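Local coordinates for beta-hexosaminidase Amuc_2018 (Akkermansia muciniphila, PDB 6JE8), which hydrolyses terminal non-reducing N-acetylhexosamine residues, releasing N-acetylglucosamine from unbranched N-glycans and chitobiose as a family 20 glycoside hydrolase, at residues H127-Q132 / P186-P191; I251-G256 / T303-Y308; Q285-F290 / A312-P317; W324-A329 / S347-Y352. All coordinates share one frame; numbering follows the deposited sequence.

Contact 1. Residues H127-Q132 / P186-P191; sequences HLTDNQ and PEIDMP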
# COMPACT_ATOMS: atom_id res chain seq x y z
N HIS A 127 -6.26 -3.76 -1.80
CA HIS A 127 -6.73 -4.99 -1.16
C HIS A 127 -8.16 -5.18 -1.63
O HIS A 127 -9.11 -4.66 -1.04
CB HIS A 127 -6.64 -4.86 0.36
CG HIS A 127 -6.83 -6.15 1.09
ND1 HIS A 127 -5.84 -7.10 1.21
CD2 HIS A 127 -7.90 -6.64 1.78
CE1 HIS A 127 -6.29 -8.13 1.91
NE2 HIS A 127 -7.53 -7.87 2.27
N LEU A 128 -8.33 -5.94 -2.71
CA LEU A 128 -9.58 -5.97 -3.46
C LEU A 128 -10.60 -6.98 -2.94
O LEU A 128 -11.79 -6.85 -3.26
CB LEU A 128 -9.29 -6.30 -4.93
CG LEU A 128 -8.66 -5.14 -5.70
CD1 LEU A 128 -8.10 -5.63 -7.04
CD2 LEU A 128 -9.72 -4.06 -5.90
N THR A 129 -10.17 -8.02 -2.23
CA THR A 129 -11.06 -9.09 -1.83
C THR A 129 -10.75 -9.51 -0.40
O THR A 129 -9.60 -9.48 0.04
CB THR A 129 -10.92 -10.32 -2.75
OG1 THR A 129 -9.61 -10.90 -2.58
CG2 THR A 129 -11.11 -9.94 -4.22
N ASP A 130 -11.79 -9.90 0.34
CA ASP A 130 -11.61 -10.41 1.70
C ASP A 130 -12.93 -11.00 2.16
O ASP A 130 -13.86 -11.19 1.37
CB ASP A 130 -11.12 -9.33 2.67
CG ASP A 130 -10.20 -9.90 3.76
OD1 ASP A 130 -10.67 -10.72 4.59
OD2 ASP A 130 -9.00 -9.55 3.77
N ASN A 131 -13.03 -11.28 3.46
CA ASN A 131 -14.25 -11.88 3.99
C ASN A 131 -15.45 -10.96 3.86
O ASN A 131 -16.58 -11.45 3.72
CB ASN A 131 -14.05 -12.27 5.45
CG ASN A 131 -13.05 -13.39 5.62
OD1 ASN A 131 -13.01 -14.32 4.80
ND2 ASN A 131 -12.25 -13.33 6.68
N GLN A 132 -15.24 -9.65 3.93
CA GLN A 132 -16.32 -8.68 4.05
C GLN A 132 -16.79 -8.12 2.71
O GLN A 132 -17.68 -7.27 2.68
CB GLN A 132 -15.89 -7.51 4.95
CG GLN A 132 -15.52 -7.88 6.40
CD GLN A 132 -14.15 -8.55 6.56
OE1 GLN A 132 -13.34 -8.60 5.62
NE2 GLN A 132 -13.89 -9.07 7.76
N PRO A 186 -2.64 -5.02 -7.53
CA PRO A 186 -3.83 -5.66 -6.97
C PRO A 186 -3.47 -6.80 -6.03
O PRO A 186 -2.46 -7.47 -6.21
CB PRO A 186 -4.54 -6.20 -8.21
CG PRO A 186 -3.41 -6.56 -9.14
CD PRO A 186 -2.35 -5.49 -8.90
N GLU A 187 -4.31 -7.00 -5.01
CA GLU A 187 -4.18 -8.13 -4.10
C GLU A 187 -5.47 -8.94 -4.13
O GLU A 187 -6.55 -8.39 -3.90
CB GLU A 187 -3.90 -7.69 -2.66
CG GLU A 187 -3.71 -8.88 -1.68
CD GLU A 187 -3.50 -8.43 -0.23
OE1 GLU A 187 -3.32 -7.22 0.01
OE2 GLU A 187 -3.52 -9.30 0.67
N ILE A 188 -5.35 -10.23 -4.42
CA ILE A 188 -6.45 -11.18 -4.35
C ILE A 188 -6.01 -12.26 -3.39
O ILE A 188 -5.16 -13.09 -3.74
CB ILE A 188 -6.79 -11.79 -5.72
CG1 ILE A 188 -7.05 -10.71 -6.77
CG2 ILE A 188 -8.01 -12.73 -5.59
CD1 ILE A 188 -8.23 -9.81 -6.43
N ASP A 189 -6.57 -12.27 -2.19
CA ASP A 189 -6.13 -13.23 -1.19
C ASP A 189 -6.65 -14.63 -1.49
O ASP A 189 -7.81 -14.81 -1.87
CB ASP A 189 -6.61 -12.80 0.20
CG ASP A 189 -5.75 -11.70 0.76
OD1 ASP A 189 -4.75 -11.39 0.09
OD2 ASP A 189 -6.05 -11.17 1.84
N MET A 190 -5.78 -15.62 -1.30
CA MET A 190 -6.14 -17.02 -1.51
C MET A 190 -5.15 -17.87 -0.74
O MET A 190 -4.00 -17.46 -0.54
CB MET A 190 -6.11 -17.38 -3.00
CG MET A 190 -4.76 -17.17 -3.67
SD MET A 190 -4.87 -17.26 -5.46
CE MET A 190 -5.70 -15.71 -5.82
N PRO A 191 -5.56 -19.07 -0.28
CA PRO A 191 -6.87 -19.67 -0.49
C PRO A 191 -7.93 -19.23 0.52
O PRO A 191 -9.10 -19.60 0.34
CB PRO A 191 -6.59 -21.18 -0.35
CG PRO A 191 -5.48 -21.22 0.66
CD PRO A 191 -4.61 -20.01 0.36
O HOH W 1 -9.84 -12.97 -0.81
O HOH W 2 -7.27 -9.03 -1.22
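His-127 and Glu-187 face each other where strands 123-130 and 183-190 run parallel, and they make the tight end of this contact. With CG anti to the backbone N (chi1 -168°), the imidazole swings across to the carboxylate of Glu-187. His-127 ND1 donates to Glu-187 OE1 at 2.8 Å, and the hydrogen bond is nearly straight. The proton arrives from above the carboxylate, whose plane stands 79° from that of the ring, while OE1 itself lies in the ring plane. His-125 also hydrogen-bonds to OE1, and Trp-307 holds OE2, so both oxygens are gripped. At the other end of the ring, NE2 of His-127 reaches OD2 of Asp-130 at 2.7 Å, again in the ring plane, and here on the anti lone pair of OD2; these two bonds fix the rotation of the imidazole. Asp-189 adds its OD2 at the ring edge, 3.1 Å from CE1 of His-127.

The next contacts are made by carbon atoms: the methyl CG2 of Thr-129 meets CD1 of Ile-188 at 3.6 Å, and Leu-128 rests on Pro-186. Leu-128 N donates to Glu-187 O at 3.3 Å. Further contact between the backbones is looser and runs through two buried waters. Water 2, over the centre of the His-127 ring, donates to Thr-129 O and Glu-187 O; water 1 bridges OG1 of Thr-129 and the carbonyl of Asp-189.

Asp-130, a charge-relay residue, also meets His-193 of that relay and the substrate-binding Arg-101. The contact lies at the C-terminal ends of parallel TIM-barrel strands, where such barrels carry their active sites.

Contact 2. Residues I251-G256 / T303-Y308; sequences IVHLGG and TPQFWY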
# COMPACT_ATOMS: atom_id res chain seq x y z
N ILE A 251 2.19 -7.43 -11.32
CA ILE A 251 2.40 -7.97 -9.99
C ILE A 251 1.05 -8.32 -9.39
O ILE A 251 0.11 -7.53 -9.48
CB ILE A 251 3.12 -6.94 -9.10
CG1 ILE A 251 4.52 -6.66 -9.68
CG2 ILE A 251 3.19 -7.44 -7.67
CD1 ILE A 251 5.19 -5.45 -9.07
N VAL A 252 0.95 -9.51 -8.80
CA VAL A 252 -0.28 -9.93 -8.13
C VAL A 252 0.08 -10.34 -6.71
O VAL A 252 0.82 -11.31 -6.51
CB VAL A 252 -0.98 -11.07 -8.87
CG1 VAL A 252 -2.28 -11.43 -8.13
CG2 VAL A 252 -1.28 -10.66 -10.33
N HIS A 253 -0.43 -9.60 -5.73
CA HIS A 253 -0.28 -9.95 -4.33
C HIS A 253 -1.29 -11.05 -3.98
O HIS A 253 -2.49 -10.87 -4.20
CB HIS A 253 -0.49 -8.69 -3.49
CG HIS A 253 0.05 -8.77 -2.10
ND1 HIS A 253 -0.23 -9.82 -1.24
CD2 HIS A 253 0.82 -7.91 -1.40
CE1 HIS A 253 0.36 -9.60 -0.08
NE2 HIS A 253 1.01 -8.44 -0.15
N LEU A 254 -0.82 -12.18 -3.47
CA LEU A 254 -1.70 -13.31 -3.19
C LEU A 254 -2.09 -13.43 -1.73
O LEU A 254 -2.81 -14.36 -1.37
CB LEU A 254 -1.04 -14.62 -3.64
CG LEU A 254 -0.73 -14.71 -5.14
CD1 LEU A 254 -0.04 -16.04 -5.45
CD2 LEU A 254 -1.99 -14.57 -5.97
N GLY A 255 -1.64 -12.52 -0.87
CA GLY A 255 -1.87 -12.64 0.56
C GLY A 255 -0.81 -13.53 1.17
O GLY A 255 0.32 -13.09 1.39
N GLY A 256 -1.15 -14.79 1.42
CA GLY A 256 -0.18 -15.77 1.86
C GLY A 256 0.05 -15.84 3.35
O GLY A 256 0.85 -16.67 3.80
N THR A 303 3.86 -11.88 -11.69
CA THR A 303 4.70 -12.34 -10.59
C THR A 303 3.99 -12.15 -9.25
O THR A 303 3.31 -11.13 -9.05
CB THR A 303 6.04 -11.59 -10.60
OG1 THR A 303 6.88 -12.10 -9.55
CG2 THR A 303 5.84 -10.11 -10.41
N PRO A 304 4.12 -13.09 -8.32
CA PRO A 304 3.40 -12.99 -7.06
C PRO A 304 4.16 -12.21 -5.99
O PRO A 304 5.38 -12.10 -6.00
CB PRO A 304 3.24 -14.45 -6.63
CG PRO A 304 4.51 -15.09 -7.14
CD PRO A 304 4.80 -14.40 -8.46
N GLN A 305 3.38 -11.65 -5.06
CA GLN A 305 3.92 -11.08 -3.83
C GLN A 305 3.20 -11.68 -2.64
O GLN A 305 2.06 -12.15 -2.76
CB GLN A 305 3.77 -9.57 -3.79
CG GLN A 305 4.65 -8.85 -4.76
CD GLN A 305 4.58 -7.36 -4.54
OE1 GLN A 305 3.57 -6.86 -4.04
NE2 GLN A 305 5.63 -6.65 -4.92
N PHE A 306 3.85 -11.63 -1.47
CA PHE A 306 3.25 -12.26 -0.28
C PHE A 306 3.48 -11.45 0.99
O PHE A 306 4.52 -10.81 1.14
CB PHE A 306 3.83 -13.65 -0.01
CG PHE A 306 3.69 -14.61 -1.14
CD1 PHE A 306 2.56 -15.42 -1.24
CD2 PHE A 306 4.67 -14.73 -2.11
CE1 PHE A 306 2.43 -16.32 -2.29
CE2 PHE A 306 4.54 -15.64 -3.14
CZ PHE A 306 3.42 -16.43 -3.23
N TRP A 307 2.56 -11.57 1.94
CA TRP A 307 2.87 -11.19 3.32
C TRP A 307 3.79 -12.26 3.87
O TRP A 307 3.43 -13.44 3.87
CB TRP A 307 1.60 -11.08 4.17
CG TRP A 307 0.59 -10.10 3.67
CD1 TRP A 307 -0.64 -10.38 3.14
CD2 TRP A 307 0.71 -8.67 3.66
NE1 TRP A 307 -1.29 -9.22 2.79
CE2 TRP A 307 -0.48 -8.15 3.09
CE3 TRP A 307 1.71 -7.77 4.06
CZ2 TRP A 307 -0.70 -6.78 2.92
CZ3 TRP A 307 1.50 -6.40 3.88
CH2 TRP A 307 0.29 -5.92 3.32
N TYR A 308 4.99 -11.88 4.32
CA TYR A 308 6.00 -12.87 4.67
C TYR A 308 5.58 -13.71 5.87
O TYR A 308 5.06 -13.20 6.87
CB TYR A 308 7.34 -12.18 4.97
CG TYR A 308 8.56 -13.10 5.01
CD1 TYR A 308 8.75 -14.09 4.05
CD2 TYR A 308 9.54 -12.94 5.99
CE1 TYR A 308 9.88 -14.91 4.07
CE2 TYR A 308 10.67 -13.76 6.02
CZ TYR A 308 10.83 -14.74 5.05
OH TYR A 308 11.95 -15.55 5.07
O HOH W 3 3.28 -15.84 2.77
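Val-252 and Thr-303 open a run of backbone hydrogen bonds between two parallel strands, 251-255 and 303-307. Val-252 N donates to Thr-303 O at 2.9 Å, Gln-305 N to Val-252 O, and Leu-254 N to Gln-305 O. The last, from Trp-307 N to Gly-255 O at 2.8 Å, comes almost straight onto the carbonyl oxygen.

Aromatic contact follows on the face that carries His-253. Its CE1 comes within 3.3 Å of Trp-307 NE1, which bonds to Glu-187. CE1 and NE2 of His-253 lie over one face of the indole, the ring planes 49° apart, neither a stack nor edge-to-face. With CG anti to the backbone N (chi1 -161°) and the ring turned by chi2 of -51°, ND1 accepts from Gly-255 N within the ring plane.

Van der Waals packing comes next. CG2 of Ile-251 lies against the amide CD of Gln-305 at 3.4 Å, the amide oxygen bonding to Tyr-322. Toward the face that carries Val-252 and Pro-304, CD1 of Leu-254 touches both CB of Pro-304 (3.8 Å) and the Phe-306 ring.

Strand 183-190 flanks the pair on one side and strand 320-323 on the other, while helix 282-299 covers Val-252, Leu-254 and Pro-304 through Leu-297.

Contact 3. Residues Q285-F290 / A312-P317; sequences QMKAFF and AGIYHP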
# COMPACT_ATOMS: atom_id res chain seq x y z
N GLN A 285 0.31 -29.33 1.52
CA GLN A 285 -0.75 -29.01 0.57
C GLN A 285 -0.75 -27.52 0.24
O GLN A 285 -0.94 -27.14 -0.92
CB GLN A 285 -2.11 -29.43 1.14
CG GLN A 285 -3.21 -29.36 0.12
CD GLN A 285 -4.55 -29.77 0.70
OE1 GLN A 285 -4.60 -30.46 1.72
NE2 GLN A 285 -5.63 -29.32 0.07
N MET A 286 -0.52 -26.66 1.24
CA MET A 286 -0.44 -25.22 1.00
C MET A 286 0.73 -24.87 0.08
O MET A 286 0.61 -24.03 -0.83
CB MET A 286 -0.33 -24.49 2.33
CG MET A 286 -0.48 -22.98 2.23
SD MET A 286 -2.18 -22.49 1.84
CE MET A 286 -3.04 -23.02 3.33
N LYS A 287 1.90 -25.49 0.32
CA LYS A 287 3.02 -25.28 -0.59
C LYS A 287 2.66 -25.65 -2.02
O LYS A 287 2.99 -24.91 -2.96
CB LYS A 287 4.24 -26.08 -0.12
CG LYS A 287 4.79 -25.63 1.22
CD LYS A 287 5.93 -26.52 1.69
CE LYS A 287 6.27 -26.25 3.14
NZ LYS A 287 7.29 -27.21 3.65
N ALA A 288 1.97 -26.79 -2.20
CA ALA A 288 1.57 -27.19 -3.54
C ALA A 288 0.56 -26.22 -4.15
O ALA A 288 0.62 -25.92 -5.36
CB ALA A 288 0.98 -28.61 -3.51
N PHE A 289 -0.38 -25.72 -3.34
CA PHE A 289 -1.35 -24.75 -3.82
C PHE A 289 -0.65 -23.52 -4.38
O PHE A 289 -0.96 -23.05 -5.48
CB PHE A 289 -2.30 -24.35 -2.68
CG PHE A 289 -3.30 -23.28 -3.07
CD1 PHE A 289 -4.46 -23.61 -3.74
CD2 PHE A 289 -3.05 -21.94 -2.79
CE1 PHE A 289 -5.37 -22.63 -4.12
CE2 PHE A 289 -3.95 -20.95 -3.16
CZ PHE A 289 -5.12 -21.30 -3.83
N PHE A 290 0.33 -23.00 -3.63
CA PHE A 290 0.98 -21.78 -4.10
C PHE A 290 1.93 -22.04 -5.25
O PHE A 290 2.11 -21.16 -6.10
CB PHE A 290 1.68 -21.08 -2.93
CG PHE A 290 0.73 -20.28 -2.10
CD1 PHE A 290 0.05 -19.20 -2.67
CD2 PHE A 290 0.47 -20.62 -0.78
CE1 PHE A 290 -0.87 -18.47 -1.92
CE2 PHE A 290 -0.44 -19.88 -0.02
CZ PHE A 290 -1.11 -18.80 -0.60
N ALA A 312 7.04 -20.44 6.12
CA ALA A 312 6.03 -20.86 5.15
C ALA A 312 6.58 -21.88 4.16
O ALA A 312 6.02 -22.97 4.00
CB ALA A 312 5.46 -19.64 4.41
N GLY A 313 7.68 -21.55 3.48
CA GLY A 313 8.25 -22.44 2.50
C GLY A 313 7.63 -22.37 1.12
O GLY A 313 7.92 -23.24 0.28
N ILE A 314 6.81 -21.36 0.84
CA ILE A 314 6.05 -21.30 -0.40
C ILE A 314 6.73 -20.39 -1.41
O ILE A 314 6.20 -20.15 -2.50
CB ILE A 314 4.61 -20.83 -0.12
CG1 ILE A 314 4.62 -19.40 0.42
CG2 ILE A 314 3.94 -21.76 0.88
CD1 ILE A 314 3.24 -18.85 0.73
N TYR A 315 7.91 -19.88 -1.07
CA TYR A 315 8.58 -18.86 -1.87
C TYR A 315 9.68 -19.48 -2.72
O TYR A 315 10.37 -20.42 -2.30
CB TYR A 315 9.19 -17.78 -0.97
CG TYR A 315 8.28 -17.39 0.16
CD1 TYR A 315 7.09 -16.71 -0.09
CD2 TYR A 315 8.58 -17.72 1.47
CE1 TYR A 315 6.24 -16.37 0.93
CE2 TYR A 315 7.73 -17.39 2.51
CZ TYR A 315 6.56 -16.70 2.23
OH TYR A 315 5.70 -16.37 3.25
N HIS A 316 9.82 -18.95 -3.92
CA HIS A 316 10.92 -19.23 -4.83
C HIS A 316 11.84 -18.02 -4.86
O HIS A 316 11.37 -16.88 -4.74
CB HIS A 316 10.41 -19.52 -6.25
CG HIS A 316 9.29 -20.50 -6.30
ND1 HIS A 316 7.98 -20.16 -6.04
CD2 HIS A 316 9.27 -21.83 -6.58
CE1 HIS A 316 7.21 -21.22 -6.16
NE2 HIS A 316 7.97 -22.25 -6.49
N PRO A 317 13.15 -18.23 -4.97
CA PRO A 317 14.08 -17.10 -5.03
C PRO A 317 13.69 -16.11 -6.11
O PRO A 317 13.16 -16.49 -7.16
CB PRO A 317 15.43 -17.77 -5.34
CG PRO A 317 15.30 -19.10 -4.68
CD PRO A 317 13.86 -19.52 -4.85
O HOH W 4 5.21 -23.24 -3.28
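Lys-287 and Ile-314 bring their CA atoms within 5.0 Å of each other where an irregular loop, 312-317, passes a turn of helix 282-299. Both belong to the TIM-barrel catalytic domain: the helix leads into strand 303-307, and the loop takes the chain on from that strand to strand 320-323 without an intervening helix. No direct hydrogen bond joins the two segments, so the association rests on side-chain packing and one water.

Ile-314 carries most of it. Its CG1 sits between the backbone N and the carbonyl carbon (chi1 64°), a placing that spreads the two branches over different parts of the helix. CG2 comes down beside Lys-287, 3.9 Å from that residue's CA. The other branch ends over the Phe-290 ring in a CH-pi contact, CD1 standing 4.1 Å from the centroid and 29° off the ring normal. Phe-289 covers the opposite face of the same ring with its CD2, so the phenyl group is packed from both sides.

Toward the surface the packing gives way to more polar surroundings. The extended chain of Lys-287 runs past the backbone of Ala-312 and Gly-313, its CE 3.4 Å from Ala-312 O, and in the conformer described here its ammonium group forms a salt bridge with Glu-284. The side chain of Ala-312 lies about 4 Å, between nearest atoms, from the active-site Glu-258, which places this loop beside the catalytic centre. Water 4 links the two backbones, donating to Lys-287 O at 2.8 Å and, weakly, to Ile-314 O at 3.3 Å.

Contact 4. Residues W324-A329 / S347-Y352; sequences WRQGQA and SSEYCY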
# COMPACT_ATOMS: atom_id res chain seq x y z
N TRP A 324 6.01 -7.78 8.09
CA TRP A 324 4.91 -7.10 8.77
C TRP A 324 4.78 -7.42 10.25
O TRP A 324 4.24 -6.58 10.98
CB TRP A 324 3.59 -7.44 8.06
CG TRP A 324 3.31 -8.90 8.05
CD1 TRP A 324 3.80 -9.82 7.17
CD2 TRP A 324 2.49 -9.61 8.97
NE1 TRP A 324 3.32 -11.07 7.49
CE2 TRP A 324 2.52 -10.97 8.59
CE3 TRP A 324 1.74 -9.23 10.09
CZ2 TRP A 324 1.82 -11.95 9.29
CZ3 TRP A 324 1.05 -10.21 10.78
CH2 TRP A 324 1.09 -11.55 10.38
N ARG A 325 5.23 -8.57 10.74
CA ARG A 325 5.04 -8.93 12.14
C ARG A 325 5.90 -8.08 13.07
O ARG A 325 7.09 -7.87 12.82
CB ARG A 325 5.36 -10.40 12.37
CG ARG A 325 4.39 -11.36 11.76
CD ARG A 325 4.66 -12.78 12.26
NE ARG A 325 3.73 -13.71 11.65
CZ ARG A 325 2.52 -13.98 12.14
NH1 ARG A 325 2.13 -13.39 13.26
NH2 ARG A 325 1.72 -14.83 11.52
N GLN A 326 5.31 -7.62 14.17
CA GLN A 326 6.06 -6.84 15.14
C GLN A 326 7.18 -7.69 15.75
O GLN A 326 6.99 -8.87 16.04
CB GLN A 326 5.15 -6.32 16.25
CG GLN A 326 5.91 -5.64 17.39
CD GLN A 326 5.15 -4.47 17.98
OE1 GLN A 326 4.03 -4.16 17.56
NE2 GLN A 326 5.76 -3.80 18.96
N GLY A 327 8.35 -7.07 15.91
CA GLY A 327 9.50 -7.75 16.47
C GLY A 327 10.27 -8.63 15.51
O GLY A 327 11.28 -9.22 15.91
N GLN A 328 9.84 -8.73 14.25
CA GLN A 328 10.46 -9.65 13.30
C GLN A 328 11.20 -8.94 12.17
O GLN A 328 11.65 -9.61 11.24
CB GLN A 328 9.40 -10.58 12.71
CG GLN A 328 8.85 -11.59 13.69
CD GLN A 328 9.94 -12.50 14.20
OE1 GLN A 328 10.11 -12.68 15.40
NE2 GLN A 328 10.70 -13.10 13.28
N ALA A 329 11.35 -7.62 12.24
CA ALA A 329 11.91 -6.89 11.10
C ALA A 329 13.33 -7.34 10.79
O ALA A 329 13.64 -7.74 9.66
CB ALA A 329 11.85 -5.39 11.36
N SER A 347 6.42 -3.14 8.48
CA SER A 347 6.33 -3.61 9.86
C SER A 347 5.18 -2.93 10.58
O SER A 347 5.09 -1.70 10.60
CB SER A 347 7.63 -3.34 10.62
OG SER A 347 7.40 -3.52 12.02
N SER A 348 4.32 -3.74 11.20
CA SER A 348 3.12 -3.20 11.82
C SER A 348 3.44 -2.32 13.02
O SER A 348 2.59 -1.53 13.44
CB SER A 348 2.19 -4.34 12.24
OG SER A 348 2.76 -5.13 13.27
N GLU A 349 4.66 -2.42 13.56
CA GLU A 349 5.08 -1.54 14.64
C GLU A 349 5.14 -0.08 14.19
O GLU A 349 5.00 0.83 15.02
CB GLU A 349 6.44 -2.00 15.17
CG GLU A 349 6.91 -1.24 16.38
CD GLU A 349 8.19 -1.80 17.00
OE1 GLU A 349 8.73 -2.80 16.46
OE2 GLU A 349 8.65 -1.24 18.02
N TYR A 350 5.33 0.16 12.89
CA TYR A 350 5.54 1.50 12.36
C TYR A 350 4.58 1.85 11.24
O TYR A 350 4.29 3.03 11.01
CB TYR A 350 6.96 1.63 11.81
CG TYR A 350 8.02 1.42 12.84
CD1 TYR A 350 8.55 0.15 13.06
CD2 TYR A 350 8.47 2.47 13.61
CE1 TYR A 350 9.54 -0.06 14.02
CE2 TYR A 350 9.46 2.28 14.57
CZ TYR A 350 9.98 1.02 14.77
OH TYR A 350 10.95 0.84 15.73
N CYS A 351 4.11 0.85 10.49
CA CYS A 351 3.50 1.08 9.19
C CYS A 351 2.02 0.74 9.11
O CYS A 351 1.40 1.02 8.07
CB CYS A 351 4.23 0.27 8.11
SG CYS A 351 6.00 0.59 8.00
N TYR A 352 1.44 0.11 10.13
CA TYR A 352 0.03 -0.24 10.06
C TYR A 352 -0.76 0.98 10.50
O TYR A 352 -0.90 1.26 11.69
CB TYR A 352 -0.30 -1.47 10.92
CG TYR A 352 -0.11 -2.78 10.18
CD1 TYR A 352 0.87 -2.93 9.21
CD2 TYR A 352 -0.93 -3.87 10.46
CE1 TYR A 352 1.05 -4.13 8.54
CE2 TYR A 352 -0.76 -5.08 9.79
CZ TYR A 352 0.22 -5.20 8.84
OH TYR A 352 0.39 -6.39 8.17
O HOH W 5 2.30 -8.36 14.48
O HOH W 6 9.05 -4.45 14.30
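Gln-326 and Glu-349 lay their flat ends one over the other: amide and carboxylate planes differ by only 9°, although the two chains cross at about a right angle. The amide NE2 stands 3.7 Å from CD of Glu-349, a stacked contact. Glu-349 reaches it with an extended chain and turns OE2 to a salt bridge with Lys-374, while OE1 accepts from water 6, which also links Gly-327 N and Ser-347 OG.

Trp-324 and Tyr-352, both substrate-binding residues, meet obliquely. The phenol oxygen of Tyr-352 touches CB of Trp-324 at 3.4 Å and hydrogen-bonds to a glycerol, probably from the crystallisation liquor, while the indole N-H of Trp-324 goes to Tyr-308 O. Each ring is also covered within its own segment. The guanidinium of Arg-325, in salt bridge with Glu-309, has CH2 of Trp-324 3.3 Å above its plane, over the centre, and CB of Ser-348 lies over the centre of the Tyr-352 ring.

Between the two pairs the backbones join directly, Ser-348 N donating to Trp-324 O at 2.8 Å. Ser-347 takes the N-cap of the short helix 348-351, its OG accepting weakly from Glu-349 N.

Segment 324-329 makes a type II turn from Arg-325 to Gln-328 between strand 320-323 and helix 329-339; segment 347-352 follows strand 342-345, the parallel neighbour of strand 320-323.

How the contacts relate
Contacts 1 and 2, their centres 11 Å apart, belong to one barrel sheet and are joined by the pairing of strands 183-190 and 251-255 between them, where Ile-188 N meets His-253 O at 2.9 Å, a probable hydrogen bond. Contact 3 backs onto both. Phe-290 packs against Phe-306 of contact 2 and Met-190 of contact 1, and Tyr-315 lies against Phe-306 and Tyr-308. Contact 4, its centre about 17 Å from that of contact 2, still touches it through Trp-324, but its nearest atoms stay about 9 Å from contact 1. Toward the active site, contact 1 supplies charge-relay Asp-130 and contact 4 the substrate-binding Trp-324 and Tyr-352; Trp-307 of contact 2 packs against Trp-324.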